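Local structure of 5' nucleotidase family protein (4Q7F) at residues G30-T35 against M46-A51; G209-L214 against G229-E234; T322-D327 against Q373-R378; L393-A398 against Y470-N475; F411-D416 against I444-P449. The protein belongs to the 5'-nucleotidase family, combining a metal-binding calcineurin-like phosphoesterase domain with a 5'-nucleotidase C-terminal domain that shares a ligand pocket with it. All blocks are in the same frame, centred on the assembly; numbering follows the deposited sequence.

Contact 1 of 5, residues G30-T35 against M46-A51; sequences GYIFPT and MGLLLA
Tyr31 and Ile32 each offer a main-chain carbonyl to the first turn of helix 48-59. Leu48 N donates to Tyr31 O at 3.0 Å, and Leu49 N donates to Ile32 O at 3.1 Å, the second bond being straighter (167° at the hydrogen against 144°). A bridging water donates to Ile32 O and to Met46 O and accepts from Leu50 N, so a third amide of the helix start is satisfied and Ile32 O carries two bonds.

Two CA-H...O contacts add to this polar seam: Gly47 CA lies 3.1 Å from Tyr31 O, and Pro34 CA lies 3.3 Å from Met46 O. Gly47 is the N-cap residue of the helix, and its CA passes close to the loop carbonyls. Pro34 centres an inverse gamma turn, which bends the loop around this point.

The apolar contacts involve three side chains at the helix start, those of Met46, Leu48 and Leu49. Selenomethionine Met46, bent at chi3 (-82°), brings CE to 3.6 Å from Tyr31 CD2 while its SE passes beside the main chain of Thr35. Ile32 splits its branches: CD1 runs alongside Leu48 CD2 at 3.8 Å, and CG2 meets Leu49 CG.

Within the phosphoesterase part, helix 91-99 covers Ile32, Leu48 and Leu49 through Leu93, Phe96 and Tyr97. Helix 304-317 approaches Phe33 and Thr35 with Arg310. The loop follows strand 19-25 and, just before Gly30, carries the manganese ligands Asp27 and His29.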
# COMPACT_ATOMS: atom_id res chain seq x y z
N GLY A 30 -9.22 4.91 0.81
CA GLY A 30 -9.92 6.10 0.35
C GLY A 30 -10.80 5.86 -0.84
O GLY A 30 -11.19 6.82 -1.53
N TYR A 31 -11.09 4.58 -1.14
CA TYR A 31 -12.04 4.21 -2.17
C TYR A 31 -13.41 4.10 -1.49
O TYR A 31 -13.80 3.05 -0.97
CB TYR A 31 -11.66 2.92 -2.87
CG TYR A 31 -10.46 3.12 -3.76
CD1 TYR A 31 -9.18 3.02 -3.26
CD2 TYR A 31 -10.62 3.49 -5.09
CE1 TYR A 31 -8.07 3.23 -4.07
CE2 TYR A 31 -9.52 3.71 -5.91
CZ TYR A 31 -8.25 3.59 -5.38
OH TYR A 31 -7.16 3.82 -6.18
N ILE A 32 -14.11 5.21 -1.47
CA ILE A 32 -15.41 5.35 -0.82
C ILE A 32 -16.52 5.13 -1.85
O ILE A 32 -17.46 4.37 -1.62
CB ILE A 32 -15.55 6.78 -0.25
CG1 ILE A 32 -14.41 7.08 0.73
CG2 ILE A 32 -16.93 6.97 0.39
CD1 ILE A 32 -14.32 6.16 1.91
N PHE A 33 -16.42 5.82 -2.98
CA PHE A 33 -17.39 5.70 -4.05
C PHE A 33 -17.21 4.39 -4.78
O PHE A 33 -16.19 3.76 -4.64
CB PHE A 33 -17.27 6.87 -4.99
CG PHE A 33 -17.55 8.19 -4.31
CD1 PHE A 33 -18.83 8.53 -3.98
CD2 PHE A 33 -16.53 9.03 -3.97
CE1 PHE A 33 -19.10 9.71 -3.34
CE2 PHE A 33 -16.79 10.23 -3.33
CZ PHE A 33 -18.08 10.56 -3.01
N PRO A 34 -18.24 3.96 -5.54
CA PRO A 34 -18.13 2.68 -6.27
C PRO A 34 -17.42 2.86 -7.60
O PRO A 34 -18.05 2.73 -8.67
CB PRO A 34 -19.58 2.27 -6.45
CG PRO A 34 -20.31 3.58 -6.52
CD PRO A 34 -19.64 4.43 -5.50
N THR A 35 -16.13 3.21 -7.52
CA THR A 35 -15.30 3.46 -8.71
C THR A 35 -13.82 3.40 -8.40
O THR A 35 -13.40 3.72 -7.29
CB THR A 35 -15.61 4.85 -9.31
OG1 THR A 35 -14.78 5.09 -10.45
CG2 THR A 35 -15.37 5.95 -8.27
N MSE A 46 -17.72 -1.99 -5.43
CA MSE A 46 -16.54 -1.77 -4.60
C MSE A 46 -16.70 -0.50 -3.85
O MSE A 46 -17.64 0.27 -4.09
CB MSE A 46 -15.31 -1.54 -5.54
CG MSE A 46 -15.37 -0.18 -6.32
SE MSE A 46 -13.77 -0.05 -7.44
CE MSE A 46 -12.57 0.59 -6.00
N GLY A 47 -15.80 -0.25 -2.93
CA GLY A 47 -15.83 0.98 -2.18
C GLY A 47 -16.56 0.83 -0.87
O GLY A 47 -17.35 -0.07 -0.71
N LEU A 48 -16.29 1.75 0.05
CA LEU A 48 -16.80 1.69 1.40
C LEU A 48 -18.31 1.92 1.50
O LEU A 48 -18.98 1.31 2.33
CB LEU A 48 -16.04 2.72 2.26
CG LEU A 48 -16.32 2.65 3.75
CD1 LEU A 48 -15.77 1.35 4.31
CD2 LEU A 48 -15.75 3.84 4.50
N LEU A 49 -18.85 2.79 0.67
CA LEU A 49 -20.29 3.01 0.71
C LEU A 49 -21.02 1.67 0.52
O LEU A 49 -21.85 1.28 1.33
CB LEU A 49 -20.72 4.01 -0.33
CG LEU A 49 -20.37 5.45 0.02
CD1 LEU A 49 -20.73 6.34 -1.16
CD2 LEU A 49 -21.10 5.91 1.28
N LEU A 50 -20.65 0.95 -0.53
CA LEU A 50 -21.31 -0.29 -0.87
C LEU A 50 -20.92 -1.40 0.09
O LEU A 50 -21.78 -2.17 0.53
CB LEU A 50 -21.02 -0.66 -2.32
CG LEU A 50 -21.77 -1.81 -2.93
CD1 LEU A 50 -23.26 -1.55 -2.87
CD2 LEU A 50 -21.30 -1.95 -4.38
N ALA A 51 -19.64 -1.48 0.47
CA ALA A 51 -19.23 -2.50 1.42
C ALA A 51 -19.97 -2.32 2.74
O ALA A 51 -20.40 -3.28 3.34
CB ALA A 51 -17.74 -2.45 1.64
O HOH W 1 -19.00 2.27 -2.68

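Contact 2 of 5, residues G209-L214 against G229-E234; sequences GFEKDL and GYAMLE
Glu211 receives the first turn of helix 229-236 on a loop of the phosphoesterase part that follows strand 201-207, the strand ending in the magnesium ligand His207. Its two carboxylate oxygens take one amide each: Tyr230 N donates to Glu211 OE1 at 2.9 Å and Ala231 N to Glu211 OE2 at 3.0 Å. Both are met on the syn side, 22° out of the carboxylate plane. The bend that brings the group there lies in chi1 and chi2 (72° and -74°), which turn the carboxylate toward the amides of the helix start. Beside it, Gly229 N donates to Gly209 O at 2.9 Å.

Lys212 lies across the Tyr230 ring at about a right angle, its CB over one face, 4.0 Å from the centroid, a CH-pi contact. Phe210 sets its edge against the Gly229-Tyr230 peptide, and its CE1 reaches Leu233 CD1 at 3.6 Å. Leu214 CD2 rests over one face of the Phe210 ring and also touches Leu233 CD1 at 3.7 Å.

Three successive amides at the helix start thus have acceptors. Gathered N-H groups and the positive end of the helix dipole would be expected to favour the ionised form of Glu211.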
# COMPACT_ATOMS: atom_id res chain seq x y z
N GLY A 209 0.51 -8.95 7.27
CA GLY A 209 0.09 -10.23 6.72
C GLY A 209 0.94 -11.44 7.08
O GLY A 209 1.53 -11.51 8.17
N PHE A 210 1.01 -12.38 6.14
CA PHE A 210 1.68 -13.64 6.35
C PHE A 210 2.93 -13.78 5.50
O PHE A 210 2.88 -13.60 4.27
CB PHE A 210 0.71 -14.79 6.10
CG PHE A 210 -0.54 -14.68 6.90
CD1 PHE A 210 -0.51 -14.86 8.27
CD2 PHE A 210 -1.74 -14.32 6.31
CE1 PHE A 210 -1.65 -14.72 9.04
CE2 PHE A 210 -2.90 -14.17 7.07
CZ PHE A 210 -2.85 -14.37 8.44
N GLU A 211 4.02 -14.11 6.18
CA GLU A 211 5.34 -14.27 5.59
C GLU A 211 5.62 -15.72 5.18
O GLU A 211 6.61 -16.00 4.48
CB GLU A 211 6.40 -13.76 6.56
CG GLU A 211 6.69 -14.61 7.80
CD GLU A 211 5.64 -14.57 8.89
OE1 GLU A 211 4.48 -14.17 8.62
OE2 GLU A 211 5.97 -14.97 10.03
N LYS A 212 4.76 -16.63 5.63
CA LYS A 212 4.82 -18.05 5.28
C LYS A 212 3.42 -18.51 4.92
O LYS A 212 2.43 -17.92 5.37
CB LYS A 212 5.35 -18.89 6.44
CG LYS A 212 6.82 -18.69 6.73
CD LYS A 212 7.23 -19.44 7.97
CE LYS A 212 8.71 -19.26 8.26
NZ LYS A 212 9.10 -19.99 9.49
N ASP A 213 3.34 -19.56 4.10
CA ASP A 213 2.06 -20.13 3.68
C ASP A 213 1.40 -20.74 4.92
O ASP A 213 2.03 -21.51 5.62
CB ASP A 213 2.29 -21.21 2.62
CG ASP A 213 1.03 -21.95 2.24
OD1 ASP A 213 0.06 -21.31 1.79
OD2 ASP A 213 1.01 -23.19 2.39
N LEU A 214 0.14 -20.38 5.18
CA LEU A 214 -0.55 -20.87 6.37
C LEU A 214 -0.63 -22.40 6.49
O LEU A 214 -0.51 -22.93 7.58
CB LEU A 214 -1.96 -20.25 6.47
CG LEU A 214 -2.01 -18.76 6.79
CD1 LEU A 214 -3.38 -18.18 6.54
CD2 LEU A 214 -1.58 -18.49 8.22
N GLY A 229 2.68 -12.38 10.66
CA GLY A 229 1.44 -13.09 10.94
C GLY A 229 1.58 -14.59 11.18
O GLY A 229 0.91 -15.14 12.06
N TYR A 230 2.44 -15.25 10.41
CA TYR A 230 2.61 -16.68 10.57
C TYR A 230 3.26 -17.00 11.92
O TYR A 230 2.77 -17.85 12.66
CB TYR A 230 3.42 -17.30 9.44
CG TYR A 230 3.45 -18.80 9.55
CD1 TYR A 230 4.42 -19.44 10.33
CD2 TYR A 230 2.51 -19.59 8.91
CE1 TYR A 230 4.44 -20.82 10.46
CE2 TYR A 230 2.53 -20.97 9.02
CZ TYR A 230 3.49 -21.58 9.80
OH TYR A 230 3.50 -22.95 9.91
N ALA A 231 4.35 -16.31 12.23
CA ALA A 231 5.05 -16.53 13.50
C ALA A 231 4.09 -16.28 14.67
O ALA A 231 4.17 -16.95 15.69
CB ALA A 231 6.26 -15.63 13.60
N MSE A 232 3.21 -15.30 14.52
CA MSE A 232 2.23 -14.98 15.58
C MSE A 232 1.26 -16.13 15.79
O MSE A 232 1.02 -16.56 16.93
CB MSE A 232 1.52 -13.68 15.22
CG MSE A 232 2.43 -12.48 15.48
SE MSE A 232 1.88 -10.95 14.34
CE MSE A 232 0.74 -10.10 15.70
N LEU A 233 0.69 -16.65 14.71
CA LEU A 233 -0.23 -17.78 14.81
C LEU A 233 0.49 -19.04 15.29
O LEU A 233 0.05 -19.71 16.23
CB LEU A 233 -0.91 -18.05 13.47
CG LEU A 233 -1.99 -17.05 13.05
CD1 LEU A 233 -2.30 -17.18 11.57
CD2 LEU A 233 -3.24 -17.25 13.89
N GLU A 234 1.61 -19.36 14.64
CA GLU A 234 2.41 -20.52 14.97
C GLU A 234 2.70 -20.58 16.48
O GLU A 234 2.64 -21.65 17.08
CB GLU A 234 3.73 -20.49 14.19
CG GLU A 234 4.69 -21.64 14.49
CD GLU A 234 6.05 -21.47 13.83
OE1 GLU A 234 6.61 -22.48 13.37
OE2 GLU A 234 6.57 -20.34 13.74

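Contact 3 of 5, residues T322-D327 against Q373-R378; sequences TTLPYD and QVVTMR
Gln373 brings the flat amide of this contact, held out on a chain extended beyond CG (chi2 -167°) beside the loop Leu324-Tyr326. Its OE1 stands 3.5 Å from Leu324 O, two acceptors that do not bond, and the aliphatic part does the touching: Gln373 CG packs on Tyr326 C at 3.7 Å, and Gln373 CB on Leu324 O at 3.6 Å. The Tyr326 side chain makes no close contact with Gln373; its hydroxyl is hydrogen-bonded to Met515 O.

The main chains pair as a two-stranded antiparallel sheet, 320-323 with 374-376, in the C-terminal domain; the second strand runs into helix 377-383, with Thr376 as N-cap. Thr322 and Val375 form a hydrogen-bonded pair: Val375 N donates to Thr322 O at 3.0 Å and 168° at the hydrogen, while the return bond from Thr322 N to Val375 O is weak at 3.5 Å. Thr323 and Val374 form the non-hydrogen-bonded pair. Past the end of the strand, Leu324 N donates to Gln373 O at 2.7 Å, and Thr323 CA-H points to the same oxygen, CA to O 3.2 Å.

Thr322 and Val375 share the face that meets Leu509 of helix 501-511. There Leu324 CD1 reaches Val375 CG2 at 3.8 Å, and Leu509 covers Leu324 too. Thr323 and Val374, on the other face, are exposed.

The grip is therefore mainly backbone-made, weaker at Thr322 N than at Val375 N and Leu324 N. An apolar patch backs one face. The Gln373 side chain supplies hydrocarbon cover without a hydrogen bond across the contact; the residue bonds through its main-chain O.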
# COMPACT_ATOMS: atom_id res chain seq x y z
N THR A 322 -2.42 19.68 -19.90
CA THR A 322 -1.87 20.14 -21.17
C THR A 322 -2.34 19.22 -22.28
O THR A 322 -3.03 18.20 -22.03
CB THR A 322 -0.31 20.16 -21.17
OG1 THR A 322 0.17 20.84 -22.33
CG2 THR A 322 0.28 18.75 -21.15
N THR A 323 -2.00 19.60 -23.51
CA THR A 323 -2.25 18.80 -24.70
C THR A 323 -0.88 18.59 -25.34
O THR A 323 -0.22 19.54 -25.69
CB THR A 323 -3.18 19.51 -25.69
OG1 THR A 323 -4.45 19.75 -25.07
CG2 THR A 323 -3.39 18.64 -26.93
N LEU A 324 -0.47 17.34 -25.47
CA LEU A 324 0.82 17.00 -26.05
C LEU A 324 0.68 16.82 -27.55
O LEU A 324 -0.40 16.53 -28.03
CB LEU A 324 1.31 15.68 -25.44
CG LEU A 324 1.25 15.58 -23.92
CD1 LEU A 324 1.64 14.18 -23.48
CD2 LEU A 324 2.15 16.62 -23.26
N PRO A 325 1.79 16.97 -28.30
CA PRO A 325 1.68 16.78 -29.76
C PRO A 325 1.69 15.32 -30.21
O PRO A 325 1.58 15.06 -31.41
CB PRO A 325 2.90 17.53 -30.30
CG PRO A 325 3.89 17.54 -29.18
CD PRO A 325 3.14 17.35 -27.88
N TYR A 326 1.82 14.37 -29.28
CA TYR A 326 1.84 12.95 -29.61
C TYR A 326 1.36 12.07 -28.45
O TYR A 326 1.35 12.50 -27.29
CB TYR A 326 3.25 12.53 -30.01
CG TYR A 326 4.27 12.94 -29.00
CD1 TYR A 326 4.54 12.15 -27.89
CD2 TYR A 326 4.98 14.13 -29.14
CE1 TYR A 326 5.47 12.53 -26.95
CE2 TYR A 326 5.91 14.52 -28.20
CZ TYR A 326 6.16 13.72 -27.11
OH TYR A 326 7.08 14.09 -26.17
N ASP A 327 0.99 10.84 -28.79
CA ASP A 327 0.50 9.88 -27.80
C ASP A 327 1.66 9.14 -27.13
O ASP A 327 2.65 8.80 -27.79
CB ASP A 327 -0.43 8.86 -28.46
CG ASP A 327 -1.09 7.95 -27.46
OD1 ASP A 327 -2.11 8.36 -26.88
OD2 ASP A 327 -0.60 6.82 -27.27
N GLN A 373 -2.80 12.25 -25.83
CA GLN A 373 -2.44 13.61 -26.18
C GLN A 373 -3.03 14.61 -25.19
O GLN A 373 -2.36 15.57 -24.81
CB GLN A 373 -2.85 13.94 -27.61
CG GLN A 373 -2.19 13.02 -28.62
CD GLN A 373 -2.32 13.50 -30.05
OE1 GLN A 373 -2.27 14.70 -30.33
NE2 GLN A 373 -2.43 12.55 -30.97
N VAL A 374 -4.28 14.40 -24.76
CA VAL A 374 -4.87 15.28 -23.77
C VAL A 374 -4.59 14.64 -22.42
O VAL A 374 -4.86 13.45 -22.21
CB VAL A 374 -6.38 15.50 -24.00
CG1 VAL A 374 -6.96 16.43 -22.94
CG2 VAL A 374 -6.62 16.09 -25.39
N VAL A 375 -3.98 15.42 -21.54
CA VAL A 375 -3.62 14.95 -20.21
C VAL A 375 -4.44 15.69 -19.18
O VAL A 375 -4.43 16.93 -19.14
CB VAL A 375 -2.14 15.19 -19.91
CG1 VAL A 375 -1.77 14.61 -18.55
CG2 VAL A 375 -1.25 14.59 -21.00
N THR A 376 -5.15 14.93 -18.34
CA THR A 376 -5.96 15.51 -17.26
C THR A 376 -5.36 15.12 -15.90
O THR A 376 -4.46 14.27 -15.84
CB THR A 376 -7.41 15.01 -17.32
OG1 THR A 376 -7.43 13.60 -17.11
CG2 THR A 376 -8.06 15.34 -18.68
N MSE A 377 -5.86 15.72 -14.83
CA MSE A 377 -5.40 15.42 -13.46
C MSE A 377 -5.52 13.91 -13.22
O MSE A 377 -4.62 13.28 -12.64
CB MSE A 377 -6.21 16.27 -12.49
CG MSE A 377 -5.81 16.08 -11.02
SE MSE A 377 -3.86 16.28 -10.71
CE MSE A 377 -3.97 18.23 -10.59
N ARG A 378 -6.63 13.34 -13.70
CA ARG A 378 -6.93 11.89 -13.61
C ARG A 378 -5.75 11.06 -14.12
O ARG A 378 -5.32 10.12 -13.48
CB ARG A 378 -8.17 11.55 -14.44
CG ARG A 378 -8.74 10.13 -14.25
CD ARG A 378 -9.92 9.81 -15.17
NE ARG A 378 -10.94 10.84 -15.08
CZ ARG A 378 -11.94 10.84 -14.20
NH1 ARG A 378 -12.11 9.83 -13.34
NH2 ARG A 378 -12.77 11.86 -14.20

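Contact 4 of 5, residues L393-A398 against Y470-N475; sequences LAVSGA and YTICVN
Leu393 to Val395 and Tyr470 to Ile472 are antiparallel neighbours in a mixed sheet of the C-terminal domain, where strand 469-475 lies between 390-396 and 359-363. Four backbone bonds document the register. Leu393 N donates to Ile472 O at 2.8 Å and Ile472 N returns to Leu393 O at 2.9 Å. Val395 N likewise donates to Tyr470 O at 2.9 Å, with Tyr470 N to Val395 O at 2.8 Å. Ala394 and Thr471 form the non-hydrogen-bonded pair between these two, and the CA-H groups of Thr471 and Ala394 add CA-H...O contacts to Leu393 O and Tyr470 O. The N-to-C directions of the short strand segments differ by 130°, consistent with a pronounced twist.

Both strands run into helix starts: Ser396 is the N-cap of helix 397-408, its OG bonded to Lys399 N, and Asn475, N-cap of helix 476-479, bonds Arg478 N through OD1. Asn475 also touches the bound (2R,3S,5R)-5-(6-amino-9H-purin-9-yl)-tetrahydro-2-(hydroxymethyl)furan-3-ol, so the strand delivers a pocket residue at its C-terminal end.

Leu393, Val395, Tyr470 and Ile472 share one face of the sheet. Ile472 CG2, held between the backbone N and the carbonyl carbon, faces Val395 CG2 at 4.0 Å, the two side chains slanting across one another. Leu393 CD1 meets Val474 CG2 at 3.9 Å, at about a right angle. The Tyr470 ring lies beside the helix start, with Gly397 N at its edge in plane and Tyr470 CE2 3.6 Å from Gly397 CA; its hydroxyl is bonded to Asp465 N.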
# COMPACT_ATOMS: atom_id res chain seq x y z
N LEU A 393 21.03 10.79 -4.71
CA LEU A 393 21.96 10.08 -3.86
C LEU A 393 23.27 9.86 -4.55
O LEU A 393 23.30 9.61 -5.73
CB LEU A 393 21.38 8.71 -3.53
CG LEU A 393 20.02 8.75 -2.83
CD1 LEU A 393 19.60 7.31 -2.49
CD2 LEU A 393 20.09 9.61 -1.60
N ALA A 394 24.35 9.89 -3.77
CA ALA A 394 25.69 9.64 -4.27
C ALA A 394 25.98 8.18 -4.02
O ALA A 394 25.96 7.72 -2.85
CB ALA A 394 26.68 10.52 -3.54
N VAL A 395 26.23 7.46 -5.10
CA VAL A 395 26.49 6.02 -5.05
C VAL A 395 27.68 5.64 -5.95
O VAL A 395 27.93 6.27 -6.99
CB VAL A 395 25.25 5.20 -5.49
CG1 VAL A 395 24.05 5.43 -4.54
CG2 VAL A 395 24.82 5.55 -6.92
N SER A 396 28.42 4.62 -5.55
CA SER A 396 29.50 4.13 -6.40
C SER A 396 28.88 3.45 -7.61
O SER A 396 27.70 3.11 -7.59
CB SER A 396 30.35 3.14 -5.64
OG SER A 396 29.60 2.01 -5.29
N GLY A 397 29.67 3.24 -8.65
CA GLY A 397 29.20 2.54 -9.84
C GLY A 397 28.80 1.11 -9.50
O GLY A 397 27.92 0.53 -10.13
N ALA A 398 29.45 0.56 -8.47
CA ALA A 398 29.16 -0.79 -7.99
C ALA A 398 27.80 -0.81 -7.26
O ALA A 398 27.04 -1.78 -7.39
CB ALA A 398 30.27 -1.27 -7.07
N TYR A 470 28.78 8.39 -8.55
CA TYR A 470 27.76 8.91 -9.48
C TYR A 470 26.59 9.35 -8.66
O TYR A 470 26.54 9.05 -7.48
CB TYR A 470 27.29 7.82 -10.45
CG TYR A 470 28.38 7.22 -11.30
CD1 TYR A 470 28.73 7.78 -12.52
CD2 TYR A 470 29.07 6.09 -10.88
CE1 TYR A 470 29.75 7.23 -13.31
CE2 TYR A 470 30.10 5.54 -11.65
CZ TYR A 470 30.41 6.11 -12.87
OH TYR A 470 31.42 5.56 -13.65
N THR A 471 25.67 10.08 -9.28
CA THR A 471 24.46 10.53 -8.61
C THR A 471 23.22 9.94 -9.27
O THR A 471 23.13 9.84 -10.49
CB THR A 471 24.31 12.06 -8.55
OG1 THR A 471 24.42 12.63 -9.86
CG2 THR A 471 25.36 12.64 -7.66
N ILE A 472 22.24 9.59 -8.43
CA ILE A 472 21.02 9.01 -8.91
C ILE A 472 19.81 9.63 -8.23
O ILE A 472 19.81 9.85 -7.02
CB ILE A 472 21.03 7.46 -8.78
CG1 ILE A 472 19.79 6.84 -9.42
CG2 ILE A 472 21.16 7.02 -7.33
CD1 ILE A 472 19.86 5.32 -9.52
N CYS A 473 18.84 9.98 -9.03
CA CYS A 473 17.56 10.50 -8.52
C CYS A 473 16.63 9.32 -8.31
O CYS A 473 16.30 8.57 -9.27
CB CYS A 473 16.93 11.46 -9.53
SG CYS A 473 15.45 12.26 -8.92
N VAL A 474 16.21 9.12 -7.06
CA VAL A 474 15.27 8.07 -6.72
C VAL A 474 14.13 8.69 -5.92
O VAL A 474 14.24 9.83 -5.44
CB VAL A 474 15.93 6.94 -5.91
CG1 VAL A 474 17.19 6.46 -6.63
CG2 VAL A 474 16.27 7.39 -4.49
N ASN A 475 13.02 7.97 -5.78
CA ASN A 475 11.92 8.51 -4.94
C ASN A 475 12.20 8.27 -3.45
O ASN A 475 13.10 7.48 -3.11
CB ASN A 475 10.57 8.00 -5.39
CG ASN A 475 10.39 6.50 -5.19
OD1 ASN A 475 10.74 5.94 -4.17
ND2 ASN A 475 9.75 5.88 -6.14

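Contact 5 of 5, residues F411-D416 against I444-P449; sequences FDVKND and IHVGRP
Val446 presents both methyls to strand 411-414, and its orientation organises the contact. With CG1 anti to the backbone N (chi1 -172°) and CG2 anti to the carbonyl carbon, the valine straddles the Phe411 CB: Val446 CG1 and CG2 each stand 3.6 Å from that atom. The two side chains cross at about a right angle. Val446 CG1 also presses on the main chain, 3.5 Å from Asp412 N, which is consistent with a close fit of the methyl over the Phe411-Asp412 peptide.

Val413 CG2 meets Val446 CG1 at 3.9 Å, the two side chains on a slant. Phe411 CE2 also comes within 4.3 Å of Ile444 CD1, a loose contact. No hydrogen bond joins the two segments, so the meeting is apolar and side-chain made.

Val446 sits in a type I turn from His445 to Arg448, closed by a hydrogen bond from Arg448 N to His445 O at 3.1 Å. In this turn the Arg448 guanidinium lies against one face of the His445 ring.

Strand 411-414 pairs with 417-420, and strand 441-445 lies beside 522-526 in a different sheet. The contact joins these two sheets: Val525 touches Phe411, Ile444 and Val446, Val418 touches Phe411 and Val446 from strand 417-420, and Tyr434 meets the Phe411 ring edge-to-face.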
# COMPACT_ATOMS: atom_id res chain seq x y z
N PHE A 411 12.52 -10.27 -13.55
CA PHE A 411 12.32 -11.15 -14.67
C PHE A 411 12.73 -12.59 -14.40
O PHE A 411 13.53 -12.89 -13.51
CB PHE A 411 13.13 -10.67 -15.89
CG PHE A 411 12.76 -9.29 -16.38
CD1 PHE A 411 11.61 -9.08 -17.11
CD2 PHE A 411 13.60 -8.22 -16.13
CE1 PHE A 411 11.27 -7.82 -17.55
CE2 PHE A 411 13.27 -6.96 -16.57
CZ PHE A 411 12.11 -6.75 -17.28
N ASP A 412 12.13 -13.49 -15.19
CA ASP A 412 12.47 -14.90 -15.19
C ASP A 412 12.22 -15.37 -16.61
O ASP A 412 11.79 -14.59 -17.45
CB ASP A 412 11.64 -15.69 -14.18
CG ASP A 412 12.11 -17.12 -14.04
OD1 ASP A 412 13.27 -17.43 -14.47
OD2 ASP A 412 11.34 -17.95 -13.52
N VAL A 413 12.55 -16.61 -16.91
CA VAL A 413 12.32 -17.17 -18.23
C VAL A 413 11.31 -18.30 -18.12
O VAL A 413 11.47 -19.21 -17.32
CB VAL A 413 13.63 -17.71 -18.84
CG1 VAL A 413 13.37 -18.44 -20.15
CG2 VAL A 413 14.63 -16.57 -19.05
N LYS A 414 10.25 -18.22 -18.93
CA LYS A 414 9.22 -19.27 -19.01
C LYS A 414 9.20 -19.68 -20.46
O LYS A 414 8.93 -18.85 -21.34
CB LYS A 414 7.87 -18.75 -18.56
CG LYS A 414 7.84 -18.37 -17.09
CD LYS A 414 6.54 -17.66 -16.72
CE LYS A 414 6.63 -16.98 -15.37
NZ LYS A 414 5.45 -16.10 -15.11
N ASN A 415 9.49 -20.96 -20.70
CA ASN A 415 9.64 -21.49 -22.04
C ASN A 415 10.95 -20.89 -22.52
O ASN A 415 12.00 -21.08 -21.88
CB ASN A 415 8.46 -21.13 -22.96
CG ASN A 415 7.13 -21.62 -22.44
OD1 ASN A 415 6.88 -21.62 -21.23
ND2 ASN A 415 6.25 -22.02 -23.35
N ASP A 416 10.92 -20.16 -23.63
CA ASP A 416 12.10 -19.51 -24.13
C ASP A 416 11.79 -18.02 -24.20
O ASP A 416 12.38 -17.29 -25.00
CB ASP A 416 12.46 -20.06 -25.51
CG ASP A 416 12.85 -21.52 -25.46
OD1 ASP A 416 13.36 -21.98 -24.42
OD2 ASP A 416 12.65 -22.22 -26.47
N ILE A 444 20.21 -6.57 -19.65
CA ILE A 444 19.85 -7.55 -18.63
C ILE A 444 19.77 -8.92 -19.29
O ILE A 444 19.06 -9.07 -20.28
CB ILE A 444 18.50 -7.22 -17.96
CG1 ILE A 444 18.60 -5.93 -17.12
CG2 ILE A 444 18.09 -8.37 -17.08
CD1 ILE A 444 17.26 -5.44 -16.54
N HIS A 445 20.50 -9.89 -18.76
CA HIS A 445 20.50 -11.27 -19.24
C HIS A 445 19.75 -12.12 -18.22
O HIS A 445 20.32 -12.58 -17.25
CB HIS A 445 21.93 -11.80 -19.40
CG HIS A 445 22.66 -11.20 -20.56
ND1 HIS A 445 22.51 -11.67 -21.84
CD2 HIS A 445 23.53 -10.17 -20.64
CE1 HIS A 445 23.26 -10.96 -22.67
NE2 HIS A 445 23.90 -10.05 -21.96
N VAL A 446 18.46 -12.35 -18.48
CA VAL A 446 17.57 -13.04 -17.51
C VAL A 446 17.97 -14.51 -17.27
O VAL A 446 17.77 -15.02 -16.20
CB VAL A 446 16.10 -12.90 -17.95
CG1 VAL A 446 15.16 -13.43 -16.86
CG2 VAL A 446 15.79 -11.43 -18.23
N GLY A 447 18.60 -15.14 -18.24
CA GLY A 447 19.03 -16.53 -18.07
C GLY A 447 20.19 -16.71 -17.09
O GLY A 447 20.52 -17.83 -16.72
N ARG A 448 20.83 -15.61 -16.68
CA ARG A 448 21.98 -15.68 -15.76
C ARG A 448 21.53 -15.57 -14.31
O ARG A 448 20.46 -15.04 -14.06
CB ARG A 448 22.98 -14.60 -16.13
CG ARG A 448 23.50 -14.79 -17.56
CD ARG A 448 24.40 -13.67 -18.00
NE ARG A 448 24.73 -13.81 -19.41
CZ ARG A 448 25.59 -13.03 -20.07
NH1 ARG A 448 26.22 -12.03 -19.43
NH2 ARG A 448 25.82 -13.26 -21.35
N PRO A 449 22.36 -16.03 -13.36
CA PRO A 449 21.91 -15.99 -11.97
C PRO A 449 21.63 -14.58 -11.49
O PRO A 449 22.27 -13.63 -11.94
CB PRO A 449 23.08 -16.61 -11.20
CG PRO A 449 23.72 -17.51 -12.19
CD PRO A 449 23.62 -16.79 -13.50

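In the fold
From the N terminus, contact 1 closes a short loop between strand 19-25 and helix 48-59, and contact 2 closes another between strand 201-207 and helix 229-236; both belong to the phosphoesterase part. In the C-terminal part, contact 3 closes an excursion of 45 residues by pairing strands 320-323 and 374-376. Contact 4 opens after helix 377-383 and spans 71 residues, joining strands 390-396 and 469-475 within one sheet. Contact 5, which brings strand 411-414 onto the end of strand 441-445, is nested inside that loop, while all other pairs follow in series. None of them touch; contacts 1 and 3, from different parts of the protein, come nearest, about 6 Å between closest atoms.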